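Local coordinates for protein galactose-1-phosphate uridylyltransferase (Bacillus cereus, PDB 4QVU) that is of unknown function but has a HIT-like fold, binds zinc and may act as a UDP-glucose:hexose-1-phosphate uridylyltransferase, at residues V146-N151 with L156-R161. Sequence-based numbering, arbitrary orientation.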
ATOM      1  N   VAL A 146     -10.154  -3.111 -12.965  1.00 70.26           N
ATOM      2  CA  VAL A 146     -10.323  -2.629 -14.335  1.00 71.41           C
ATOM      3  C   VAL A 146     -10.834  -3.788 -15.168  1.00 74.39           C
ATOM      4  O   VAL A 146     -10.119  -4.777 -15.344  1.00 73.80           O
ATOM      5  CB  VAL A 146      -8.990  -2.047 -14.883  1.00 74.99           C
ATOM      6  CG1 VAL A 146      -9.154  -1.484 -16.287  1.00 76.26           C
ATOM      7  CG2 VAL A 146      -8.426  -0.995 -13.942  1.00 74.05           C
ATOM      8  N   ILE A 147     -12.060  -3.662 -15.671  1.00 70.65           N
ATOM      9  CA  ILE A 147     -12.753  -4.662 -16.483  1.00 71.31           C
ATOM     10  C   ILE A 147     -12.075  -4.820 -17.872  1.00 75.94           C
ATOM     11  O   ILE A 147     -11.873  -3.837 -18.592  1.00 76.55           O
ATOM     12  CB  ILE A 147     -14.243  -4.239 -16.613  1.00 76.28           C
ATOM     13  CG1 ILE A 147     -14.941  -4.325 -15.230  1.00 75.65           C
ATOM     14  CG2 ILE A 147     -14.984  -5.077 -17.675  1.00 78.97           C
ATOM     15  CD1 ILE A 147     -16.216  -3.543 -15.099  1.00 83.16           C
ATOM     16  N   VAL A 148     -11.735  -6.079 -18.220  1.00 71.97           N
ATOM     17  CA  VAL A 148     -11.140  -6.490 -19.503  1.00 72.60           C
ATOM     18  C   VAL A 148     -12.284  -7.010 -20.391  1.00 79.25           C
ATOM     19  O   VAL A 148     -12.419  -6.610 -21.547  1.00 80.59           O
ATOM     20  CB  VAL A 148     -10.008  -7.542 -19.304  1.00 74.19           C
ATOM     21  CG1 VAL A 148      -9.356  -7.916 -20.631  1.00 75.27           C
ATOM     22  CG2 VAL A 148      -8.956  -7.045 -18.318  1.00 71.36           C
ATOM     23  N   GLN A 149     -13.117  -7.892 -19.806  1.00 75.90           N
ATOM     24  CA  GLN A 149     -14.312  -8.527 -20.370  1.00 77.26           C
ATOM     25  C   GLN A 149     -15.370  -8.637 -19.289  1.00 80.75           C
ATOM     26  O   GLN A 149     -15.020  -8.931 -18.144  1.00 78.83           O
ATOM     27  CB  GLN A 149     -13.982  -9.920 -20.942  1.00 78.53           C
ATOM     28  CG  GLN A 149     -13.103  -9.920 -22.183  1.00 92.44           C
ATOM     29  CD  GLN A 149     -13.883  -9.661 -23.443  1.00111.97           C
ATOM     30  OE1 GLN A 149     -14.590 -10.540 -23.954  1.00108.20           O
ATOM     31  NE2 GLN A 149     -13.711  -8.475 -24.010  1.00103.14           N
ATOM     32  N   LYS A 150     -16.657  -8.412 -19.632  1.00 78.50           N
ATOM     33  CA  LYS A 150     -17.763  -8.524 -18.680  1.00 77.73           C
ATOM     34  C   LYS A 150     -19.094  -8.695 -19.400  1.00 84.17           C
ATOM     35  O   LYS A 150     -19.343  -8.037 -20.406  1.00 86.33           O
ATOM     36  CB  LYS A 150     -17.832  -7.296 -17.748  1.00 78.47           C
ATOM     37  CG  LYS A 150     -18.838  -7.439 -16.612  1.00 83.02           C
ATOM     38  CD  LYS A 150     -18.731  -6.341 -15.575  1.00 87.36           C
ATOM     39  CE  LYS A 150     -19.809  -6.450 -14.514  1.00 99.52           C
ATOM     40  NZ  LYS A 150     -19.742  -7.718 -13.729  1.00104.42           N
ATOM     41  N   ASN A 151     -19.941  -9.589 -18.862  1.00 80.26           N
ATOM     42  CA  ASN A 151     -21.315  -9.857 -19.283  1.00 82.96           C
ATOM     43  C   ASN A 151     -22.105 -10.327 -18.048  1.00 88.23           C
ATOM     44  O   ASN A 151     -21.568 -10.296 -16.936  1.00 85.28           O
ATOM     45  CB  ASN A 151     -21.393 -10.856 -20.456  1.00 82.86           C
ATOM     46  CG  ASN A 151     -20.762 -12.213 -20.251  1.00104.72           C
ATOM     47  OD1 ASN A 151     -20.887 -12.854 -19.208  1.00102.04           O
ATOM     48  ND2 ASN A 151     -20.151 -12.732 -21.297  1.00 95.95           N
ATOM     49  N   LEU A 156     -14.017 -10.528 -16.136  1.00 68.72           N
ATOM     50  CA  LEU A 156     -12.567 -10.583 -16.126  1.00 66.44           C
ATOM     51  C   LEU A 156     -12.045  -9.182 -15.877  1.00 69.95           C
ATOM     52  O   LEU A 156     -12.359  -8.261 -16.633  1.00 72.03           O
ATOM     53  CB  LEU A 156     -11.995 -11.189 -17.428  1.00 67.36           C
ATOM     54  CG  LEU A 156     -10.468 -11.041 -17.675  1.00 70.64           C
ATOM     55  CD1 LEU A 156      -9.621 -11.727 -16.607  1.00 68.69           C
ATOM     56  CD2 LEU A 156     -10.096 -11.593 -19.003  1.00 74.65           C
ATOM     57  N   ASN A 157     -11.260  -9.015 -14.817  1.00 64.14           N
ATOM     58  CA  ASN A 157     -10.689  -7.715 -14.495  1.00 62.63           C
ATOM     59  C   ASN A 157      -9.227  -7.872 -14.067  1.00 64.42           C
ATOM     60  O   ASN A 157      -8.757  -8.991 -13.870  1.00 61.55           O
ATOM     61  CB  ASN A 157     -11.514  -6.999 -13.396  1.00 61.60           C
ATOM     62  CG  ASN A 157     -11.431  -7.590 -12.000  1.00 75.97           C
ATOM     63  OD1 ASN A 157     -10.358  -7.692 -11.398  1.00 68.55           O
ATOM     64  ND2 ASN A 157     -12.580  -7.898 -11.410  1.00 65.71           N
ATOM     65  N   ILE A 158      -8.529  -6.727 -13.918  1.00 61.87           N
ATOM     66  CA  ILE A 158      -7.163  -6.605 -13.404  1.00 60.38           C
ATOM     67  C   ILE A 158      -7.264  -5.860 -12.080  1.00 65.50           C
ATOM     68  O   ILE A 158      -7.870  -4.785 -12.041  1.00 67.05           O
ATOM     69  CB  ILE A 158      -6.188  -5.910 -14.406  1.00 63.52           C
ATOM     70  CG1 ILE A 158      -6.365  -6.443 -15.846  1.00 64.72           C
ATOM     71  CG2 ILE A 158      -4.724  -6.034 -13.917  1.00 62.47           C
ATOM     72  CD1 ILE A 158      -5.730  -5.627 -16.909  1.00 65.51           C
ATOM     73  N   SER A 159      -6.712  -6.426 -10.997  1.00 61.15           N
ATOM     74  CA  SER A 159      -6.741  -5.808  -9.668  1.00 60.37           C
ATOM     75  C   SER A 159      -6.083  -4.401  -9.611  1.00 64.43           C
ATOM     76  O   SER A 159      -4.909  -4.257  -9.962  1.00 63.75           O
ATOM     77  CB  SER A 159      -6.030  -6.695  -8.652  1.00 61.68           C
ATOM     78  OG  SER A 159      -6.848  -7.766  -8.230  1.00 73.35           O
ATOM     79  N   ASP A 160      -6.847  -3.391  -9.123  1.00 60.57           N
ATOM     80  CA  ASP A 160      -6.375  -2.029  -8.848  1.00 60.23           C
ATOM     81  C   ASP A 160      -5.890  -1.962  -7.378  1.00 63.90           C
ATOM     82  O   ASP A 160      -5.193  -1.021  -6.982  1.00 63.84           O
ATOM     83  CB  ASP A 160      -7.461  -0.972  -9.143  1.00 63.34           C
ATOM     84  CG  ASP A 160      -8.765  -1.159  -8.390  1.00 77.77           C
ATOM     85  OD1 ASP A 160      -9.133  -2.317  -8.113  1.00 80.37           O
ATOM     86  OD2 ASP A 160      -9.440  -0.149  -8.113  1.00 83.91           O
ATOM     87  N   ARG A 161      -6.264  -2.985  -6.582  1.00 60.49           N
ATOM     88  CA  ARG A 161      -5.867  -3.206  -5.181  1.00 59.78           C
ATOM     89  C   ARG A 161      -5.435  -4.692  -5.040  1.00 64.38           C
ATOM     90  O   ARG A 161      -6.091  -5.468  -4.337  1.00 64.85           O
ATOM     91  CB  ARG A 161      -6.989  -2.818  -4.186  1.00 57.62           C
TER
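A classic beta bulge interrupts the antiparallel hairpin of strands 145-150 and 154-159, at the edge of the HIT-like sheet within this chain: V148 and Q149 together face L156. L156 O accepts both amides, from V148 N at 2.8 Å and from Q149 N at a longer 3.3 Å, both nearly straight at 168°. L156 N answers to Q149 O, closing the bulge. Beyond it V146 and I158 form a regular hydrogen-bonded pair; between this pair and the bulge, I147 and N157 form a non-hydrogen-bonded pair, with CA atoms 4.2 Å apart. V146 also packs against V146 of a neighbouring subunit. V146, V148 and I158 bury apolar surface against helix 241-249, and L156 against helix 179-195. On the I147 face, N157 suits a buried polar position because its side-chain ND2 bonds to E155 OE2 and F143 O, and its OD1 to N170 ND2 on the next strand. At the bulge the V148 side chain points toward the partner strand, where a compact branched residue fits: CB sits 3.9 Å from L156 CG, CG1, anti to the backbone N (chi1 -177°), lies near L156 CD2, and CG2, beside that N, meets I158 CG1 at 3.6 Å.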